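Local coordinates for Ras-associated and pleckstrin homology domains-containing protein 1 (Homo sapiens, PDB 4GN1) that mediates localized membrane signals, is implicated in regulating lamellipodial dynamics, negatively regulates cell adhesion and targets EVL and VASP to the leading edge, at residues A[31-34]-A[35-38]; A[42-45]-A[46-49]; A[73-76]-A[77-81]; A[110-113]-A[114-117]; A[230-233]-A[234-238]. One frame throughout, in Å; residues are numbered along the deposited sequence.

Contact 1: A[31-34]-A[35-38]; sequences VLDN and LMDK
Two turns of the helix 28-39, in the Ras-associating domain, put Val31 beside Leu35 and Asp33 beside Met36. Val31 and Leu35 run alongside each other and point the same way, their branches meeting CG1 to CD1 at 4.1 Å. Leu32 approaches the same Leu35 methyl more loosely, its CD2 4.4 Å from Leu35 CD1. Val31 CG1 stands anti to the backbone N (chi1 163°), which turns that methyl to the side where Leu35 lies. Behind this row the backbone keeps regular alpha-helical bonds, among them Met36 N to Leu32 O at 2.8 Å.

RA domains have the ubiquitin-like fold, in which a helix lies across a beta-sheet, and this is that helix. Its apolar side rests on the strands: Leu32 and Leu35 touch Leu49 and Phe85, while Val31 reaches Val22.

On the next flank the Met36 chain bends at its last torsion (chi3 -78°) and swings CE back over the preceding turn, 3.6 Å from Leu32 O and next to the carboxylate of Asp33. That carboxylate is committed to a salt bridge from Arg29, through OD1. Toward solvent, Asn34 and Asp37 lie with amide and carboxylate planes 52° apart, and Asn34 OD1 stays 3.9 Å from Asp37 OD2; both atoms are acceptors, so neither can bond the other.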
# COMPACT_ATOMS: atom_id res chain seq x y z
N VAL A 31 15.82 -4.01 -9.06
CA VAL A 31 15.29 -3.55 -10.33
C VAL A 31 15.27 -2.04 -10.39
O VAL A 31 15.68 -1.46 -11.38
CB VAL A 31 13.87 -4.12 -10.55
CG1 VAL A 31 13.11 -3.36 -11.63
CG2 VAL A 31 13.96 -5.63 -10.81
N LEU A 32 14.81 -1.40 -9.32
CA LEU A 32 14.88 0.06 -9.22
C LEU A 32 16.31 0.63 -9.30
O LEU A 32 16.53 1.66 -9.95
CB LEU A 32 14.23 0.54 -7.92
CG LEU A 32 12.70 0.52 -7.90
CD1 LEU A 32 12.22 0.76 -6.48
CD2 LEU A 32 12.10 1.55 -8.83
N ASP A 33 17.27 -0.03 -8.65
CA ASP A 33 18.66 0.42 -8.75
C ASP A 33 19.12 0.46 -10.21
O ASP A 33 19.84 1.39 -10.64
CB ASP A 33 19.60 -0.36 -7.85
CG ASP A 33 19.36 -0.07 -6.37
OD1 ASP A 33 18.69 0.89 -6.00
OD2 ASP A 33 19.85 -0.81 -5.52
N ASN A 34 18.67 -0.53 -10.98
CA ASN A 34 18.95 -0.55 -12.42
C ASN A 34 18.20 0.53 -13.18
O ASN A 34 18.79 1.23 -13.98
CB ASN A 34 18.67 -1.94 -13.01
CG ASN A 34 19.70 -2.96 -12.60
OD1 ASN A 34 20.79 -2.60 -12.14
ND2 ASN A 34 19.38 -4.23 -12.73
N LEU A 35 16.91 0.70 -12.91
CA LEU A 35 16.18 1.79 -13.52
C LEU A 35 16.87 3.16 -13.27
O LEU A 35 17.00 3.98 -14.18
CB LEU A 35 14.72 1.80 -13.07
CG LEU A 35 13.85 0.78 -13.80
CD1 LEU A 35 12.56 0.48 -13.03
CD2 LEU A 35 13.57 1.27 -15.21
N MET A 36 17.30 3.39 -12.04
CA MET A 36 18.05 4.61 -11.71
C MET A 36 19.35 4.77 -12.52
O MET A 36 19.52 5.80 -13.15
CB MET A 36 18.25 4.76 -10.19
CG MET A 36 16.91 4.87 -9.47
SD MET A 36 16.93 5.23 -7.71
CE MET A 36 17.35 3.63 -7.00
N ASP A 37 20.18 3.72 -12.59
CA ASP A 37 21.42 3.75 -13.40
C ASP A 37 21.18 4.00 -14.88
O ASP A 37 21.87 4.80 -15.50
CB ASP A 37 22.21 2.43 -13.32
CG ASP A 37 22.59 2.05 -11.92
OD1 ASP A 37 22.82 2.95 -11.08
OD2 ASP A 37 22.67 0.83 -11.65
N LYS A 38 20.22 3.30 -15.47
CA LYS A 38 20.07 3.40 -16.91
C LYS A 38 19.41 4.70 -17.37
O LYS A 38 19.58 5.11 -18.53
CB LYS A 38 19.35 2.18 -17.46
CG LYS A 38 20.23 0.95 -17.46
CD LYS A 38 21.36 1.09 -18.47
CE LYS A 38 22.33 -0.09 -18.46
NZ LYS A 38 21.71 -1.33 -19.00

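Contact 2: A[42-45]-A[46-49]; sequences GYSL and DWSL
A type I beta turn from Ser44 to Trp47, closed by a weak bond from Trp47 N to Ser44 O at 3.3 Å, swings the chain into the strand 47-53. Water 1 reinforces this closure: it donates to Ser44 O and to Trp47 O, both at 2.9 Å, and so spans the two carbonyls on the same turn.

The Ser44 side chain gives a firmer hold. Its chi1 of 164° sets OG beside the carbonyl carbon, where it accepts from Asp46 N at 2.9 Å, with an N-H...O angle of 160°. Its CB meanwhile comes obliquely to the indole of Trp47, 3.5 Å from CD1. Gly42 O also approaches that ring, 3.1 Å from NE1. Stacking against Phe85 holds the indole from beyond the turn.

Leu45 and Asp46 extend side by side in one direction, Leu45 CD2 lying 3.7 Å from Asp46 OD2. This carboxylate oxygen is engaged in a salt bridge with Lys96, so the leucine methyl packs next to an ion pair. Two residues further on, Ser48 OG donates to Asp46 O at 3.0 Å, from well above the carbonyl plane.

Ser44 OG accepting from the backbone N two residues ahead is the bond of an ST turn, here coupled to a beta turn that leads from the helix 28-39 into a strand of the ubiquitin-like RA fold.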
# COMPACT_ATOMS: atom_id res chain seq x y z
N GLY A 42 19.19 10.12 -11.11
CA GLY A 42 19.79 10.45 -9.83
C GLY A 42 19.16 9.64 -8.72
O GLY A 42 17.94 9.40 -8.74
N TYR A 43 19.97 9.21 -7.76
CA TYR A 43 19.50 8.41 -6.63
C TYR A 43 18.46 9.09 -5.74
O TYR A 43 18.41 10.32 -5.64
CB TYR A 43 20.67 7.95 -5.76
CG TYR A 43 20.34 6.67 -5.03
CD1 TYR A 43 20.52 5.43 -5.66
CD2 TYR A 43 19.80 6.69 -3.73
CE1 TYR A 43 20.20 4.25 -5.01
CE2 TYR A 43 19.48 5.51 -3.07
CZ TYR A 43 19.68 4.28 -3.72
OH TYR A 43 19.38 3.08 -3.10
N SER A 44 17.63 8.27 -5.12
CA SER A 44 16.65 8.69 -4.12
C SER A 44 15.82 7.51 -3.67
O SER A 44 15.39 6.65 -4.47
CB SER A 44 15.72 9.79 -4.62
OG SER A 44 14.60 9.88 -3.77
N LEU A 45 15.59 7.49 -2.37
CA LEU A 45 14.80 6.46 -1.74
C LEU A 45 13.34 6.52 -2.22
O LEU A 45 12.62 5.54 -2.05
CB LEU A 45 14.87 6.64 -0.22
CG LEU A 45 13.97 7.67 0.48
CD1 LEU A 45 14.04 7.48 1.98
CD2 LEU A 45 14.30 9.12 0.13
N ASP A 46 12.93 7.66 -2.81
CA ASP A 46 11.56 7.89 -3.29
C ASP A 46 11.20 7.36 -4.69
O ASP A 46 10.01 7.33 -5.06
CB ASP A 46 11.20 9.37 -3.22
CG ASP A 46 11.01 9.86 -1.80
OD1 ASP A 46 10.38 9.13 -0.98
OD2 ASP A 46 11.48 10.97 -1.49
N TRP A 47 12.21 6.97 -5.47
CA TRP A 47 11.96 6.27 -6.73
C TRP A 47 11.26 4.98 -6.45
O TRP A 47 11.67 4.21 -5.58
CB TRP A 47 13.23 6.07 -7.55
CG TRP A 47 13.71 7.39 -8.10
CD1 TRP A 47 14.74 8.18 -7.61
CD2 TRP A 47 13.13 8.16 -9.20
NE1 TRP A 47 14.85 9.35 -8.34
CE2 TRP A 47 13.92 9.39 -9.31
CE3 TRP A 47 12.09 7.95 -10.10
CZ2 TRP A 47 13.66 10.36 -10.27
CZ3 TRP A 47 11.84 8.92 -11.07
CH2 TRP A 47 12.61 10.10 -11.16
N SER A 48 10.18 4.73 -7.17
CA SER A 48 9.29 3.64 -6.86
C SER A 48 8.89 2.89 -8.11
O SER A 48 8.91 3.41 -9.22
CB SER A 48 8.03 4.20 -6.19
OG SER A 48 8.35 4.87 -4.96
N LEU A 49 8.52 1.64 -7.92
CA LEU A 49 7.94 0.87 -8.98
C LEU A 49 6.51 0.63 -8.58
O LEU A 49 6.21 0.15 -7.46
CB LEU A 49 8.69 -0.44 -9.19
CG LEU A 49 8.47 -1.14 -10.53
CD1 LEU A 49 9.03 -0.37 -11.74
CD2 LEU A 49 9.09 -2.53 -10.47
O HOH W 1 14.43 3.96 -4.69

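Contact 3: A[73-76]-A[77-81]; sequences LNWT and RDSQN
Asn81 sits with its CB almost squarely over the six-membered ring of Trp75, 3.3 Å from the centroid and 4° off the ring normal, a close CH-pi contact. The amide stands nearly upright on the indole, the two planes 89° apart, and its ND2 hangs over the five-membered part, 3.4 Å from Trp75 CD1. Both ends of this amide are gripped by other loops: OD1 accepts from Ser54 N and ND2 donates to Gln211 OE1. Trp75 NE1 is in turn bonded to Glu51, so ring and amide are each fixed in rotation.

Ser79 packs at the root of the tryptophan side chain, its CB 3.8 Å from Trp75 CB. Water 2 joins its OG to Thr76 N, accepting from that N at 2.8 Å.

At the exposed end, Thr76 donates from OG1 to Asp78 OD1 at 3.0 Å, meeting the carboxylate on its anti side, somewhat out of its plane. Asp78 can answer because its CG stands between backbone N and carbonyl carbon (chi1 57°), which brings the carboxylate back toward the threonine. Ser79 N closes the same loop on Thr76 O, at 3.0 Å.

Two short motifs therefore follow one another: a type I beta turn from Thr76 to Ser79, then an ST turn in which Ser79 OG accepts from Asn81 N. They carry the RA-domain chain from the helix 68-72 toward the strand 83-87.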
# COMPACT_ATOMS: atom_id res chain seq x y z
N LEU A 73 3.97 -13.00 -12.35
CA LEU A 73 3.30 -14.25 -12.66
C LEU A 73 1.82 -14.27 -12.23
O LEU A 73 1.03 -15.02 -12.79
CB LEU A 73 4.03 -15.46 -12.07
CG LEU A 73 5.45 -15.70 -12.57
CD1 LEU A 73 6.10 -16.89 -11.90
CD2 LEU A 73 5.48 -15.83 -14.09
N ASN A 74 1.45 -13.44 -11.26
CA ASN A 74 0.05 -13.23 -10.94
C ASN A 74 -0.79 -12.55 -12.02
O ASN A 74 -1.99 -12.55 -11.95
CB ASN A 74 -0.08 -12.45 -9.65
CG ASN A 74 0.35 -13.25 -8.47
OD1 ASN A 74 0.18 -14.47 -8.43
ND2 ASN A 74 0.92 -12.59 -7.49
N TRP A 75 -0.16 -11.97 -13.02
CA TRP A 75 -0.90 -11.26 -14.05
C TRP A 75 -1.57 -12.24 -14.96
O TRP A 75 -1.10 -13.36 -15.10
CB TRP A 75 0.05 -10.37 -14.83
CG TRP A 75 0.52 -9.13 -14.08
CD1 TRP A 75 0.45 -8.86 -12.71
CD2 TRP A 75 1.20 -7.94 -14.67
NE1 TRP A 75 0.99 -7.62 -12.42
CE2 TRP A 75 1.47 -7.03 -13.55
CE3 TRP A 75 1.59 -7.57 -15.96
CZ2 TRP A 75 2.07 -5.80 -13.74
CZ3 TRP A 75 2.21 -6.34 -16.14
CH2 TRP A 75 2.45 -5.47 -15.05
N THR A 76 -2.69 -11.87 -15.59
CA THR A 76 -3.26 -12.77 -16.60
C THR A 76 -2.38 -12.77 -17.87
O THR A 76 -1.60 -11.83 -18.11
CB THR A 76 -4.74 -12.48 -16.94
OG1 THR A 76 -4.88 -11.13 -17.37
CG2 THR A 76 -5.61 -12.71 -15.75
N ARG A 77 -2.50 -13.83 -18.66
CA ARG A 77 -1.79 -13.91 -19.96
C ARG A 77 -1.94 -12.61 -20.78
O ARG A 77 -0.96 -12.08 -21.32
CB ARG A 77 -2.29 -15.14 -20.75
CG ARG A 77 -2.26 -16.43 -19.93
CD ARG A 77 -2.36 -17.71 -20.77
NE ARG A 77 -1.60 -18.83 -20.16
CZ ARG A 77 -1.99 -19.56 -19.12
NH1 ARG A 77 -3.16 -19.33 -18.51
NH2 ARG A 77 -1.22 -20.55 -18.67
N ASP A 78 -3.18 -12.11 -20.84
CA ASP A 78 -3.58 -10.93 -21.61
C ASP A 78 -3.70 -9.66 -20.74
O ASP A 78 -4.47 -8.74 -21.07
CB ASP A 78 -4.93 -11.20 -22.31
CG ASP A 78 -6.04 -11.58 -21.32
OD1 ASP A 78 -5.75 -11.91 -20.16
OD2 ASP A 78 -7.22 -11.57 -21.71
N SER A 79 -2.94 -9.61 -19.65
CA SER A 79 -3.00 -8.49 -18.72
C SER A 79 -2.67 -7.17 -19.41
O SER A 79 -1.75 -7.10 -20.21
CB SER A 79 -2.09 -8.69 -17.52
OG SER A 79 -2.51 -7.82 -16.48
N GLN A 80 -3.43 -6.14 -19.09
CA GLN A 80 -3.13 -4.79 -19.54
C GLN A 80 -2.59 -3.97 -18.36
O GLN A 80 -2.56 -2.73 -18.41
CB GLN A 80 -4.38 -4.11 -20.07
CG GLN A 80 -5.27 -4.97 -20.95
CD GLN A 80 -6.26 -4.12 -21.71
OE1 GLN A 80 -5.87 -3.21 -22.43
NE2 GLN A 80 -7.55 -4.42 -21.55
N ASN A 81 -2.18 -4.68 -17.31
CA ASN A 81 -1.48 -4.07 -16.19
C ASN A 81 -0.20 -3.35 -16.67
O ASN A 81 0.46 -3.80 -17.60
CB ASN A 81 -1.10 -5.14 -15.16
CG ASN A 81 -2.30 -5.72 -14.45
OD1 ASN A 81 -3.44 -5.24 -14.59
ND2 ASN A 81 -2.06 -6.76 -13.65
O HOH W 2 -3.97 -9.42 -14.95

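Contact 4: A[110-113]-A[114-117]; sequences EMAD and RNKE
The flat groups meet little here: the Asn115 amide comes near Ala112 CB at its ND2, 4.2 Å away, and the Asp113 carboxylate points OD1 toward the ammonium of Lys116 across 4.1 Å, too far for a salt bridge. Closer packing comes from Met111. Its CG, anti to the backbone N (chi1 -176°), leads the chain along the start of the helix 113-124, where it crosses Asn115 at about a right angle with CG 3.8 Å from Asn115 CB. The sulfur SD then lies against the backbone, 3.3 Å from Lys116 N.

Ala112 occupies the N-cap position, and its carbonyl starts the helical bonding. Lys116 N donates to Ala112 O at 3.0 Å, while Asn115 N reaches the same oxygen at 2.9 Å from above the carbonyl plane. The Lys116 chain runs out extended past Met111 O, which lies 3.4 Å from CE, and its NZ finds hydrogen-bond partners in Asn97 OD1 and the Lys96 carbonyl.

Lys116 thus ties the first helical turn to the end of helix 93-96 and the residue after it. Its charge is held by neutral oxygens, with Asp113, and more distantly Glu110, probably adding a favourable electrostatic field without direct pairing.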
# COMPACT_ATOMS: atom_id res chain seq x y z
N GLU A 110 5.88 18.32 13.79
CA GLU A 110 7.32 18.06 13.69
C GLU A 110 7.81 17.11 14.78
O GLU A 110 7.12 16.84 15.76
CB GLU A 110 8.12 19.37 13.81
CG GLU A 110 7.94 20.41 12.71
CD GLU A 110 7.95 19.85 11.29
OE1 GLU A 110 8.78 18.96 10.97
OE2 GLU A 110 7.10 20.31 10.48
N MET A 111 9.02 16.61 14.60
CA MET A 111 9.74 15.87 15.62
C MET A 111 11.22 15.93 15.26
O MET A 111 11.56 15.91 14.07
CB MET A 111 9.26 14.41 15.69
CG MET A 111 9.92 13.60 16.81
SD MET A 111 9.55 11.83 16.82
CE MET A 111 8.36 11.74 18.16
N ALA A 112 12.09 16.02 16.27
CA ALA A 112 13.53 15.97 16.06
C ALA A 112 13.95 14.61 15.49
O ALA A 112 13.43 13.56 15.90
CB ALA A 112 14.28 16.25 17.36
N ASP A 113 14.90 14.64 14.55
CA ASP A 113 15.41 13.45 13.85
C ASP A 113 15.74 12.31 14.80
O ASP A 113 15.29 11.18 14.61
CB ASP A 113 16.67 13.79 13.05
CG ASP A 113 16.38 14.49 11.72
OD1 ASP A 113 15.25 14.35 11.15
OD2 ASP A 113 17.32 15.17 11.23
N ARG A 114 16.52 12.61 15.82
CA ARG A 114 16.94 11.59 16.76
C ARG A 114 15.77 10.89 17.43
O ARG A 114 15.87 9.70 17.76
CB ARG A 114 17.90 12.18 17.78
CG ARG A 114 19.27 12.41 17.17
CD ARG A 114 20.16 13.29 18.04
NE ARG A 114 20.66 12.61 19.24
CZ ARG A 114 21.61 11.66 19.25
NH1 ARG A 114 22.17 11.25 18.11
NH2 ARG A 114 22.00 11.13 20.41
N ASN A 115 14.68 11.61 17.63
CA ASN A 115 13.49 11.05 18.26
C ASN A 115 12.59 10.26 17.27
O ASN A 115 11.91 9.30 17.67
CB ASN A 115 12.70 12.13 19.03
CG ASN A 115 13.48 12.68 20.22
OD1 ASN A 115 14.38 12.02 20.75
ND2 ASN A 115 13.14 13.90 20.64
N LYS A 116 12.58 10.67 16.01
CA LYS A 116 12.08 9.82 14.93
C LYS A 116 12.77 8.44 14.96
O LYS A 116 12.10 7.40 14.96
CB LYS A 116 12.27 10.49 13.57
CG LYS A 116 11.16 11.45 13.16
CD LYS A 116 11.68 12.41 12.11
CE LYS A 116 10.68 13.51 11.81
NZ LYS A 116 11.18 14.32 10.66
N GLU A 117 14.11 8.46 15.03
CA GLU A 117 14.93 7.25 15.10
C GLU A 117 14.49 6.35 16.27
O GLU A 117 14.17 5.18 16.08
CB GLU A 117 16.39 7.64 15.25
CG GLU A 117 17.35 6.86 14.35
CD GLU A 117 18.82 6.96 14.79
OE1 GLU A 117 19.17 7.80 15.67
OE2 GLU A 117 19.63 6.17 14.25

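Contact 5: A[230-233]-A[234-238]; sequences QWVN and GIRIA
Asn233 and Arg236 come together through matching first torsions: CG lies beside the backbone N in each (chi1 near -75° in both), and with the residues about one turn of helix apart this lays the two side chains alongside each other. A bend at chi3 of Arg236 (73°) then turns the guanidinium back to the asparagine. NH1 meets Asn233 OD1 at 2.9 Å, at the guanidinium edge, but the N-H...O angle of 116° makes this a weak bond. The stronger partners lie beyond: Glu63 forms a salt bridge with Arg236 NH2, and Asn233 ND2 donates to His229 O.

Val232 lies against the aliphatic part of the arginine, its CG1 3.9 Å from Arg236 CD. On another side, Ile235 CD1 approaches the indole edge of Trp231, 4.3 Å from CE3. Gly234 N bonds to Gln230 O at 2.8 Å.

Here the C-terminal helix of the PH domain, 225-240, closes over the beta-strands. Trp231 packs on Phe153 and Leu155 of strand 148-156, and Val232 and Ile235 cover Leu203 of strand 202-206. Asn233 and Ile237 touch Leu94 of helix 93-96, while the Arg236-Glu63 salt bridge reaches the RA domain.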
# COMPACT_ATOMS: atom_id res chain seq x y z
N GLN A 230 -3.04 7.33 6.90
CA GLN A 230 -2.91 6.59 8.15
C GLN A 230 -3.30 5.12 7.95
O GLN A 230 -2.56 4.20 8.35
CB GLN A 230 -3.71 7.26 9.26
CG GLN A 230 -3.05 8.54 9.78
CD GLN A 230 -3.88 9.31 10.81
OE1 GLN A 230 -3.77 10.53 10.91
NE2 GLN A 230 -4.70 8.61 11.59
N TRP A 231 -4.44 4.88 7.30
CA TRP A 231 -4.93 3.52 7.09
C TRP A 231 -4.04 2.64 6.24
O TRP A 231 -3.75 1.48 6.62
CB TRP A 231 -6.36 3.52 6.57
CG TRP A 231 -7.38 3.59 7.69
CD1 TRP A 231 -8.09 4.70 8.11
CD2 TRP A 231 -7.80 2.51 8.57
NE1 TRP A 231 -8.91 4.38 9.15
CE2 TRP A 231 -8.78 3.09 9.48
CE3 TRP A 231 -7.47 1.17 8.70
CZ2 TRP A 231 -9.40 2.34 10.47
CZ3 TRP A 231 -8.11 0.42 9.70
CH2 TRP A 231 -9.05 1.00 10.56
N VAL A 232 -3.63 3.16 5.09
CA VAL A 232 -2.67 2.49 4.21
C VAL A 232 -1.35 2.22 4.94
O VAL A 232 -0.85 1.10 4.90
CB VAL A 232 -2.43 3.28 2.91
CG1 VAL A 232 -1.36 2.63 2.05
CG2 VAL A 232 -3.71 3.41 2.11
N ASN A 233 -0.79 3.21 5.62
CA ASN A 233 0.46 2.93 6.32
C ASN A 233 0.29 1.89 7.42
O ASN A 233 1.09 0.92 7.53
CB ASN A 233 1.14 4.21 6.81
CG ASN A 233 1.82 4.95 5.66
OD1 ASN A 233 2.79 4.45 5.09
ND2 ASN A 233 1.30 6.12 5.30
N GLY A 234 -0.78 2.05 8.19
CA GLY A 234 -1.10 1.10 9.25
C GLY A 234 -1.19 -0.29 8.67
O GLY A 234 -0.47 -1.19 9.09
N ILE A 235 -2.05 -0.46 7.67
CA ILE A 235 -2.20 -1.76 7.01
C ILE A 235 -0.86 -2.32 6.56
O ILE A 235 -0.60 -3.51 6.75
CB ILE A 235 -3.24 -1.69 5.87
CG1 ILE A 235 -4.60 -1.35 6.48
CG2 ILE A 235 -3.32 -3.02 5.10
CD1 ILE A 235 -5.66 -1.00 5.46
N ARG A 236 -0.01 -1.47 6.01
CA ARG A 236 1.31 -1.89 5.55
C ARG A 236 2.21 -2.41 6.68
O ARG A 236 2.85 -3.46 6.54
CB ARG A 236 1.99 -0.75 4.78
CG ARG A 236 1.43 -0.56 3.37
CD ARG A 236 1.92 0.72 2.72
NE ARG A 236 3.32 0.60 2.33
CZ ARG A 236 4.28 1.46 2.63
NH1 ARG A 236 4.00 2.55 3.34
NH2 ARG A 236 5.51 1.23 2.20
N ILE A 237 2.22 -1.69 7.80
CA ILE A 237 2.97 -2.15 8.98
C ILE A 237 2.53 -3.54 9.42
O ILE A 237 3.33 -4.45 9.52
CB ILE A 237 2.85 -1.16 10.16
CG1 ILE A 237 3.49 0.16 9.74
CG2 ILE A 237 3.50 -1.76 11.41
CD1 ILE A 237 3.24 1.30 10.71
N ALA A 238 1.23 -3.68 9.64
CA ALA A 238 0.62 -4.93 10.08
C ALA A 238 0.80 -6.08 9.08
O ALA A 238 0.80 -7.25 9.48
CB ALA A 238 -0.85 -4.70 10.35

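Overall arrangement
All five contacts are local and follow in series along the chain, none nesting or crossing. Contact 1 lies on the RA-domain helix 28-39; contact 2 turns the chain from there into strand 47-53. These two touch: Met36 CE meets Tyr43 CE1 at 3.5 Å, and Leu32 packs on the start of the strand. Contact 3 closes a surface loop before strand 83-87, its centre about 25 Å from that of contact 2. Contact 4 starts helix 113-124, on the opposite side of the chain's centre from contact 3. Contact 5, near that centre, lies on the PH-domain helix 225-240, from which a salt bridge runs to the RA domain.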